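Local structure of lectin (6T0Q) at residues N48-T60 against S148-L162. The protein probably binds galactose and N-acetylgalactosamine at calcium-containing sites, as a fungal lectin. Numbering follows the deposited sequence.
Sequences NIISTRPFRKNIT and SWKTLRAAPPENFQL. With NAG (2-acetamido-2-deoxy-beta-D-glucopyranose), chain E.
Lys57 lays its CB over one face of the Trp149 indole, 3.4 Å from the centroid of the five-membered ring in a CH-pi contact. The two side chains cross at about a right angle. CG is anti to the backbone N (chi1 166°), and a bend at chi2 carries the chain on past the indole. NZ then bonds Ser148 OG at 2.9 Å, a hydroxyl also bonded to Asp146. Next door, the backbones of Arg56 and Lys150 form an antiparallel hydrogen-bonded pair. This pairing adds the short strand 150-151 to the edge of an antiparallel sheet, outside strand 51-60, which also carries the NAG joined through C1 to Asn58 ND2. Phe55 and Thr151 lie on one face of the sheet, Arg56 and Lys150 on the other. Arg56 NH1 bonds Phe160 O at 2.8 Å and Leu162 O at 2.9 Å. Both oxygens sit at the guanidinium edge, near its plane, but NH1 stands above the carbonyl plane of Leu162. These bonds and the Asp167 salt bridge at NE together hold the guanidinium in its rotation. Thr151 OG1 donates to Pro54 O at 2.6 Å and also sits over one face of the Phe55 ring. Pro54 packs its CB against Phe160 CD2 at 3.5 Å, while Leu152 and Pro156 touch the same proline ring.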
ATOM      1  N   ASN A  48      28.889 -41.661 -13.351  1.00 18.93           N
ATOM      2  CA  ASN A  48      27.734 -41.302 -14.166  1.00 22.35           C
ATOM      3  C   ASN A  48      28.154 -40.471 -15.372  1.00 26.11           C
ATOM      4  O   ASN A  48      29.173 -39.775 -15.355  1.00 21.35           O
ATOM      5  CB  ASN A  48      26.685 -40.531 -13.351  1.00 21.97           C
ATOM      6  CG  ASN A  48      25.840 -41.454 -12.498  1.00 27.05           C
ATOM      7  OD1 ASN A  48      24.801 -41.933 -12.939  1.00 21.15           O
ATOM      8  ND2 ASN A  48      26.306 -41.741 -11.293  1.00 20.58           N
ATOM      9  N   ILE A  49      27.324 -40.519 -16.413  1.00 23.60           N
ATOM     10  CA  ILE A  49      27.611 -39.780 -17.640  1.00 28.36           C
ATOM     11  C   ILE A  49      27.211 -38.317 -17.476  1.00 29.14           C
ATOM     12  O   ILE A  49      26.367 -37.956 -16.654  1.00 24.23           O
ATOM     13  CB  ILE A  49      26.890 -40.408 -18.847  1.00 28.55           C
ATOM     14  CG1 ILE A  49      25.369 -40.320 -18.648  1.00 27.12           C
ATOM     15  CG2 ILE A  49      27.366 -41.848 -19.077  1.00 29.76           C
ATOM     16  CD1 ILE A  49      24.547 -40.642 -19.905  1.00 34.52           C
ATOM     17  N   ILE A  50      27.824 -37.462 -18.300  1.00 23.82           N
ATOM     18  CA  ILE A  50      27.378 -36.078 -18.402  1.00 24.37           C
ATOM     19  C   ILE A  50      25.937 -36.067 -18.878  1.00 27.37           C
ATOM     20  O   ILE A  50      25.600 -36.683 -19.896  1.00 26.09           O
ATOM     21  CB  ILE A  50      28.300 -35.288 -19.344  1.00 27.92           C
ATOM     22  CG1 ILE A  50      29.699 -35.157 -18.728  1.00 23.32           C
ATOM     23  CG2 ILE A  50      27.716 -33.917 -19.641  1.00 29.79           C
ATOM     24  CD1 ILE A  50      30.742 -34.530 -19.685  1.00 32.47           C
ATOM     25  N   SER A  51      25.071 -35.379 -18.139  1.00 24.17           N
ATOM     26  CA  SER A  51      23.639 -35.485 -18.385  1.00 25.45           C
ATOM     27  C   SER A  51      22.893 -34.513 -17.484  1.00 26.44           C
ATOM     28  O   SER A  51      23.396 -34.091 -16.438  1.00 25.29           O
ATOM     29  CB  SER A  51      23.138 -36.912 -18.139  1.00 25.40           C
ATOM     30  OG  SER A  51      23.552 -37.373 -16.863  1.00 25.95           O
ATOM     31  N   THR A  52      21.675 -34.180 -17.908  1.00 27.55           N
ATOM     32  CA  THR A  52      20.710 -33.433 -17.115  1.00 25.65           C
ATOM     33  C   THR A  52      19.489 -34.319 -16.901  1.00 24.82           C
ATOM     34  O   THR A  52      19.042 -35.002 -17.828  1.00 23.97           O
ATOM     35  CB  THR A  52      20.322 -32.124 -17.822  1.00 32.41           C
ATOM     36  OG1 THR A  52      21.510 -31.358 -18.067  1.00 28.28           O
ATOM     37  CG2 THR A  52      19.356 -31.303 -16.968  1.00 29.68           C
ATOM     38  N   ARG A  53      18.958 -34.332 -15.677  1.00 23.73           N
ATOM     39  CA  ARG A  53      17.878 -35.260 -15.343  1.00 21.14           C
ATOM     40  C   ARG A  53      16.805 -34.572 -14.507  1.00 23.50           C
ATOM     41  O   ARG A  53      17.136 -33.739 -13.649  1.00 24.70           O
ATOM     42  CB  ARG A  53      18.439 -36.477 -14.576  1.00 19.59           C
ATOM     43  CG  ARG A  53      19.408 -37.337 -15.405  1.00 20.35           C
ATOM     44  CD  ARG A  53      18.655 -37.991 -16.565  1.00 23.48           C
ATOM     45  NE  ARG A  53      19.464 -38.944 -17.330  1.00 23.46           N
ATOM     46  CZ  ARG A  53      19.918 -38.718 -18.561  1.00 27.52           C
ATOM     47  NH1 ARG A  53      19.662 -37.565 -19.166  1.00 23.22           N
ATOM     48  NH2 ARG A  53      20.629 -39.646 -19.185  1.00 25.49           N
ATOM     49  N   PRO A  54      15.527 -34.888 -14.735  1.00 24.75           N
ATOM     50  CA  PRO A  54      14.445 -34.282 -13.953  1.00 24.42           C
ATOM     51  C   PRO A  54      14.094 -35.067 -12.699  1.00 27.50           C
ATOM     52  O   PRO A  54      14.202 -36.293 -12.647  1.00 24.80           O
ATOM     53  CB  PRO A  54      13.261 -34.318 -14.928  1.00 19.43           C
ATOM     54  CG  PRO A  54      13.471 -35.611 -15.668  1.00 20.88           C
ATOM     55  CD  PRO A  54      15.000 -35.760 -15.806  1.00 24.78           C
ATOM     56  N   PHE A  55      13.635 -34.328 -11.688  1.00 22.15           N
ATOM     57  CA  PHE A  55      13.155 -34.899 -10.432  1.00 24.42           C
ATOM     58  C   PHE A  55      11.930 -34.114  -9.986  1.00 24.20           C
ATOM     59  O   PHE A  55      11.948 -32.880 -10.008  1.00 28.24           O
ATOM     60  CB  PHE A  55      14.257 -34.865  -9.356  1.00 21.18           C
ATOM     61  CG  PHE A  55      15.504 -35.589  -9.781  1.00 20.32           C
ATOM     62  CD1 PHE A  55      15.628 -36.960  -9.573  1.00 20.83           C
ATOM     63  CD2 PHE A  55      16.513 -34.920 -10.453  1.00 20.09           C
ATOM     64  CE1 PHE A  55      16.757 -37.650 -10.007  1.00 21.64           C
ATOM     65  CE2 PHE A  55      17.660 -35.593 -10.881  1.00 23.22           C
ATOM     66  CZ  PHE A  55      17.777 -36.966 -10.668  1.00 20.60           C
ATOM     67  N   ARG A  56      10.874 -34.829  -9.592  1.00 21.90           N
ATOM     68  CA  ARG A  56       9.579 -34.232  -9.285  1.00 27.87           C
ATOM     69  C   ARG A  56       8.964 -34.916  -8.079  1.00 27.67           C
ATOM     70  O   ARG A  56       9.070 -36.135  -7.925  1.00 23.42           O
ATOM     71  CB  ARG A  56       8.563 -34.391 -10.426  1.00 30.27           C
ATOM     72  CG  ARG A  56       8.606 -33.379 -11.516  1.00 37.08           C
ATOM     73  CD  ARG A  56       7.617 -33.796 -12.609  1.00 28.84           C
ATOM     74  NE  ARG A  56       6.250 -33.990 -12.112  1.00 27.33           N
ATOM     75  CZ  ARG A  56       5.208 -33.251 -12.492  1.00 30.83           C
ATOM     76  NH1 ARG A  56       5.381 -32.263 -13.360  1.00 24.95           N
ATOM     77  NH2 ARG A  56       3.990 -33.498 -12.009  1.00 28.02           N
ATOM     78  N   LYS A  57       8.243 -34.134  -7.278  1.00 23.02           N
ATOM     79  CA  LYS A  57       7.462 -34.701  -6.185  1.00 25.99           C
ATOM     80  C   LYS A  57       6.292 -33.774  -5.881  1.00 24.80           C
ATOM     81  O   LYS A  57       6.499 -32.585  -5.623  1.00 23.19           O
ATOM     82  CB  LYS A  57       8.348 -34.898  -4.969  1.00 33.61           C
ATOM     83  CG  LYS A  57       7.627 -35.159  -3.687  1.00 42.11           C
ATOM     84  CD  LYS A  57       7.322 -36.609  -3.480  1.00 37.54           C
ATOM     85  CE  LYS A  57       7.016 -36.831  -2.007  1.00 42.15           C
ATOM     86  NZ  LYS A  57       6.489 -38.177  -1.740  1.00 38.36           N
ATOM     87  N   ASN A  58       5.072 -34.307  -5.960  1.00 23.54           N
ATOM     88  CA  ASN A  58       3.860 -33.621  -5.509  1.00 27.09           C
ATOM     89  C   ASN A  58       3.705 -33.901  -4.021  1.00 29.28           C
ATOM     90  O   ASN A  58       3.495 -35.047  -3.617  1.00 25.15           O
ATOM     91  CB  ASN A  58       2.636 -34.115  -6.285  1.00 36.08           C
ATOM     92  CG  ASN A  58       1.339 -33.387  -5.886  1.00 35.25           C
ATOM     93  OD1 ASN A  58       1.377 -32.406  -5.143  1.00 29.05           O
ATOM     94  ND2 ASN A  58       0.187 -33.876  -6.389  1.00 37.65           N
ATOM     95  N   ILE A  59       3.816 -32.864  -3.200  1.00 21.59           N
ATOM     96  CA  ILE A  59       3.735 -33.008  -1.751  1.00 26.84           C
ATOM     97  C   ILE A  59       2.411 -32.416  -1.291  1.00 34.18           C
ATOM     98  O   ILE A  59       2.143 -31.231  -1.514  1.00 30.31           O
ATOM     99  CB  ILE A  59       4.924 -32.331  -1.054  1.00 32.75           C
ATOM    100  CG1 ILE A  59       6.213 -33.062  -1.420  1.00 35.32           C
ATOM    101  CG2 ILE A  59       4.733 -32.342   0.447  1.00 39.14           C
ATOM    102  CD1 ILE A  59       7.456 -32.495  -0.766  1.00 39.11           C
ATOM    103  N   THR A  60       1.581 -33.240  -0.659  1.00 32.75           N
ATOM    104  CA  THR A  60       0.273 -32.800  -0.188  1.00 38.12           C
ATOM    105  C   THR A  60       0.353 -32.313   1.256  1.00 38.84           C
ATOM    106  O   THR A  60       1.199 -32.756   2.037  1.00 47.06           O
ATOM    107  CB  THR A  60      -0.738 -33.937  -0.316  1.00 41.16           C
ATOM    108  OG1 THR A  60      -0.206 -35.117   0.305  1.00 42.47           O
ATOM    109  CG2 THR A  60      -0.986 -34.237  -1.782  1.00 38.80           C
ATOM    110  N   SER A 148      10.789 -41.630  -3.114  1.00 19.55           N
ATOM    111  CA  SER A 148       9.415 -41.339  -3.516  1.00 27.46           C
ATOM    112  C   SER A 148       9.341 -40.274  -4.605  1.00 27.54           C
ATOM    113  O   SER A 148       8.268 -40.063  -5.169  1.00 26.03           O
ATOM    114  CB  SER A 148       8.571 -40.910  -2.306  1.00 28.18           C
ATOM    115  OG  SER A 148       8.994 -39.648  -1.806  1.00 26.93           O
ATOM    116  N   TRP A 149      10.448 -39.601  -4.916  1.00 21.78           N
ATOM    117  CA  TRP A 149      10.459 -38.661  -6.025  1.00 20.70           C
ATOM    118  C   TRP A 149      10.464 -39.425  -7.347  1.00 22.69           C
ATOM    119  O   TRP A 149      10.924 -40.566  -7.422  1.00 24.07           O
ATOM    120  CB  TRP A 149      11.683 -37.744  -5.927  1.00 19.54           C
ATOM    121  CG  TRP A 149      11.559 -36.719  -4.822  1.00 22.13           C
ATOM    122  CD1 TRP A 149      11.260 -36.953  -3.508  1.00 23.31           C
ATOM    123  CD2 TRP A 149      11.718 -35.297  -4.949  1.00 20.73           C
ATOM    124  NE1 TRP A 149      11.224 -35.766  -2.809  1.00 21.22           N
ATOM    125  CE2 TRP A 149      11.500 -34.734  -3.671  1.00 20.96           C
ATOM    126  CE3 TRP A 149      12.003 -34.443  -6.025  1.00 21.15           C
ATOM    127  CZ2 TRP A 149      11.572 -33.358  -3.434  1.00 20.57           C
ATOM    128  CZ3 TRP A 149      12.073 -33.068  -5.789  1.00 23.23           C
ATOM    129  CH2 TRP A 149      11.868 -32.544  -4.503  1.00 21.49           C
ATOM    130  N   LYS A 150       9.928 -38.794  -8.391  1.00 18.37           N
ATOM    131  CA  LYS A 150       9.943 -39.365  -9.731  1.00 24.25           C
ATOM    132  C   LYS A 150      11.073 -38.754 -10.554  1.00 27.16           C
ATOM    133  O   LYS A 150      11.459 -37.601 -10.350  1.00 22.82           O
ATOM    134  CB  LYS A 150       8.600 -39.137 -10.439  1.00 22.26           C
ATOM    135  CG  LYS A 150       7.420 -39.913  -9.823  1.00 25.35           C
ATOM    136  CD  LYS A 150       7.783 -41.378  -9.597  1.00 29.43           C
ATOM    137  CE  LYS A 150       6.533 -42.256  -9.376  1.00 37.51           C
ATOM    138  NZ  LYS A 150       5.652 -42.347 -10.587  1.00 33.55           N
ATOM    139  N   THR A 151      11.598 -39.538 -11.494  1.00 23.56           N
ATOM    140  CA  THR A 151      12.655 -39.071 -12.378  1.00 21.48           C
ATOM    141  C   THR A 151      12.456 -39.686 -13.759  1.00 26.87           C
ATOM    142  O   THR A 151      11.482 -40.408 -14.005  1.00 27.99           O
ATOM    143  CB  THR A 151      14.043 -39.412 -11.808  1.00 23.21           C
ATOM    144  OG1 THR A 151      15.058 -38.772 -12.592  1.00 23.54           O
ATOM    145  CG2 THR A 151      14.284 -40.907 -11.828  1.00 23.03           C
ATOM    146  N   LEU A 152      13.383 -39.387 -14.670  1.00 24.87           N
ATOM    147  CA  LEU A 152      13.446 -40.049 -15.969  1.00 30.77           C
ATOM    148  C   LEU A 152      14.900 -40.320 -16.316  1.00 30.73           C
ATOM    149  O   LEU A 152      15.789 -39.561 -15.935  1.00 26.75           O
ATOM    150  CB  LEU A 152      12.832 -39.206 -17.099  1.00 29.06           C
ATOM    151  CG  LEU A 152      11.333 -38.927 -17.162  1.00 31.15           C
ATOM    152  CD1 LEU A 152      11.072 -37.992 -18.332  1.00 30.06           C
ATOM    153  CD2 LEU A 152      10.539 -40.209 -17.319  1.00 31.12           C
ATOM    154  N   ARG A 153      15.135 -41.398 -17.058  1.00 26.95           N
ATOM    155  CA  ARG A 153      16.468 -41.671 -17.597  1.00 27.71           C
ATOM    156  C   ARG A 153      16.678 -40.953 -18.922  1.00 29.83           C
ATOM    157  O   ARG A 153      17.051 -41.563 -19.921  1.00 32.99           O
ATOM    158  CB  ARG A 153      16.677 -43.172 -17.766  1.00 28.85           C
ATOM    159  CG  ARG A 153      16.567 -43.975 -16.495  1.00 29.70           C
ATOM    160  CD  ARG A 153      16.977 -45.423 -16.739  1.00 30.69           C
ATOM    161  NE  ARG A 153      16.986 -46.198 -15.508  1.00 34.42           N
ATOM    162  CZ  ARG A 153      17.862 -47.161 -15.243  1.00 37.55           C
ATOM    163  NH1 ARG A 153      18.807 -47.464 -16.123  1.00 37.31           N
ATOM    164  NH2 ARG A 153      17.793 -47.820 -14.098  1.00 36.81           N
ATOM    165  N   ALA A 154      16.437 -39.647 -18.933  1.00 27.39           N
ATOM    166  CA  ALA A 154      16.477 -38.849 -20.151  1.00 28.08           C
ATOM    167  C   ALA A 154      16.483 -37.386 -19.739  1.00 31.10           C
ATOM    168  O   ALA A 154      16.195 -37.050 -18.587  1.00 30.84           O
ATOM    169  CB  ALA A 154      15.287 -39.171 -21.068  1.00 34.89           C
ATOM    170  N   ALA A 155      16.833 -36.518 -20.687  1.00 28.05           N
ATOM    171  CA  ALA A 155      16.825 -35.091 -20.418  1.00 30.65           C
ATOM    172  C   ALA A 155      15.429 -34.653 -19.970  1.00 29.96           C
ATOM    173  O   ALA A 155      14.429 -35.275 -20.336  1.00 31.19           O
ATOM    174  CB  ALA A 155      17.247 -34.309 -21.661  1.00 36.62           C
ATOM    175  N   PRO A 156      15.331 -33.606 -19.155  1.00 28.93           N
ATOM    176  CA  PRO A 156      14.013 -33.147 -18.693  1.00 31.62           C
ATOM    177  C   PRO A 156      13.128 -32.774 -19.870  1.00 35.53           C
ATOM    178  O   PRO A 156      13.519 -31.949 -20.708  1.00 36.16           O
ATOM    179  CB  PRO A 156      14.349 -31.913 -17.843  1.00 31.82           C
ATOM    180  CG  PRO A 156      15.767 -32.138 -17.404  1.00 31.03           C
ATOM    181  CD  PRO A 156      16.428 -32.819 -18.572  1.00 27.44           C
ATOM    182  N   PRO A 157      11.934 -33.359 -19.975  1.00 34.34           N
ATOM    183  CA  PRO A 157      11.023 -32.974 -21.057  1.00 35.36           C
ATOM    184  C   PRO A 157      10.646 -31.509 -20.941  1.00 39.96           C
ATOM    185  O   PRO A 157      10.779 -30.885 -19.886  1.00 31.74           O
ATOM    186  CB  PRO A 157       9.800 -33.877 -20.847  1.00 35.26           C
ATOM    187  CG  PRO A 157      10.255 -34.963 -19.943  1.00 34.19           C
ATOM    188  CD  PRO A 157      11.347 -34.384 -19.098  1.00 31.79           C
ATOM    189  N   GLU A 158      10.184 -30.958 -22.060  1.00 47.03           N
ATOM    190  CA  GLU A 158       9.628 -29.614 -22.055  1.00 48.64           C
ATOM    191  C   GLU A 158       8.561 -29.503 -20.978  1.00 36.71           C
ATOM    192  O   GLU A 158       7.696 -30.374 -20.860  1.00 40.03           O
ATOM    193  CB  GLU A 158       9.026 -29.290 -23.422  1.00 60.96           C
ATOM    194  CG  GLU A 158       9.467 -27.958 -23.972  1.00 73.48           C
ATOM    195  CD  GLU A 158      10.969 -27.889 -24.154  1.00 86.45           C
ATOM    196  OE1 GLU A 158      11.558 -28.895 -24.606  1.00 90.65           O
ATOM    197  OE2 GLU A 158      11.561 -26.836 -23.834  1.00 91.14           O
ATOM    198  N   ASN A 159       8.651 -28.448 -20.166  1.00 37.06           N
ATOM    199  CA  ASN A 159       7.652 -28.164 -19.135  1.00 38.18           C
ATOM    200  C   ASN A 159       7.545 -29.283 -18.098  1.00 33.26           C
ATOM    201  O   ASN A 159       6.489 -29.472 -17.491  1.00 34.34           O
ATOM    202  CB  ASN A 159       6.274 -27.902 -19.757  1.00 48.95           C
ATOM    203  CG  ASN A 159       6.257 -26.679 -20.653  1.00 48.50           C
ATOM    204  OD1 ASN A 159       7.054 -25.757 -20.480  1.00 50.11           O
ATOM    205  ND2 ASN A 159       5.340 -26.663 -21.614  1.00 48.78           N
ATOM    206  N   PHE A 160       8.624 -30.041 -17.868  1.00 31.74           N
ATOM    207  CA  PHE A 160       8.546 -31.107 -16.868  1.00 32.93           C
ATOM    208  C   PHE A 160       8.189 -30.563 -15.488  1.00 26.09           C
ATOM    209  O   PHE A 160       7.584 -31.275 -14.680  1.00 31.42           O
ATOM    210  CB  PHE A 160       9.866 -31.873 -16.792  1.00 30.49           C
ATOM    211  CG  PHE A 160      10.867 -31.247 -15.866  1.00 29.58           C
ATOM    212  CD1 PHE A 160      11.656 -30.185 -16.289  1.00 33.16           C
ATOM    213  CD2 PHE A 160      11.015 -31.714 -14.564  1.00 29.94           C
ATOM    214  CE1 PHE A 160      12.582 -29.604 -15.435  1.00 35.64           C
ATOM    215  CE2 PHE A 160      11.942 -31.131 -13.700  1.00 28.61           C
ATOM    216  CZ  PHE A 160      12.725 -30.081 -14.139  1.00 30.01           C
ATOM    217  N   GLN A 161       8.541 -29.306 -15.206  1.00 25.83           N
ATOM    218  CA  GLN A 161       8.316 -28.708 -13.896  1.00 29.79           C
ATOM    219  C   GLN A 161       6.894 -28.207 -13.713  1.00 33.78           C
ATOM    220  O   GLN A 161       6.556 -27.739 -12.621  1.00 30.34           O
ATOM    221  CB  GLN A 161       9.294 -27.548 -13.662  1.00 27.96           C
ATOM    222  CG  GLN A 161       8.969 -26.265 -14.428  1.00 29.63           C
ATOM    223  CD  GLN A 161       9.493 -26.271 -15.854  1.00 36.94           C
ATOM    224  OE1 GLN A 161       9.756 -27.323 -16.427  1.00 36.78           O
ATOM    225  NE2 GLN A 161       9.652 -25.085 -16.430  1.00 38.87           N
ATOM    226  N   LEU A 162       6.051 -28.292 -14.753  1.00 31.70           N
ATOM    227  CA  LEU A 162       4.700 -27.758 -14.635  1.00 33.69           C
ATOM    228  C   LEU A 162       3.761 -28.806 -14.054  1.00 36.53           C
ATOM    229  O   LEU A 162       3.905 -30.000 -14.344  1.00 33.45           O
ATOM    230  CB  LEU A 162       4.167 -27.292 -15.995  1.00 31.50           C
ATOM    231  CG  LEU A 162       4.949 -26.151 -16.652  1.00 35.16           C
ATOM    232  CD1 LEU A 162       4.212 -25.625 -17.887  1.00 41.99           C
ATOM    233  CD2 LEU A 162       5.219 -25.024 -15.667  1.00 35.53           C
TER
HETATM  234  C1  NAG E 402      -1.150 -33.320  -6.167  1.00 35.61           C
HETATM  235  C2  NAG E 402      -1.777 -33.012  -7.527  1.00 36.89           C
HETATM  236  C3  NAG E 402      -3.174 -32.406  -7.356  1.00 37.26           C
HETATM  237  C4  NAG E 402      -4.057 -33.287  -6.477  1.00 44.68           C
HETATM  238  C5  NAG E 402      -3.330 -33.578  -5.162  1.00 43.33           C
HETATM  239  C6  NAG E 402      -4.076 -34.538  -4.265  1.00 42.78           C
HETATM  240  C7  NAG E 402      -0.155 -32.553  -9.306  1.00 41.52           C
HETATM  241  C8  NAG E 402       0.676 -31.507  -9.994  1.00 34.81           C
HETATM  242  N2  NAG E 402      -0.923 -32.124  -8.300  1.00 33.32           N
HETATM  243  O3  NAG E 402      -3.750 -32.248  -8.646  1.00 36.56           O
HETATM  244  O5  NAG E 402      -2.035 -34.161  -5.408  1.00 36.60           O
HETATM  245  O6  NAG E 402      -3.912 -35.878  -4.705  1.00 46.01           O
HETATM  246  O7  NAG E 402      -0.121 -33.732  -9.636  1.00 49.19           O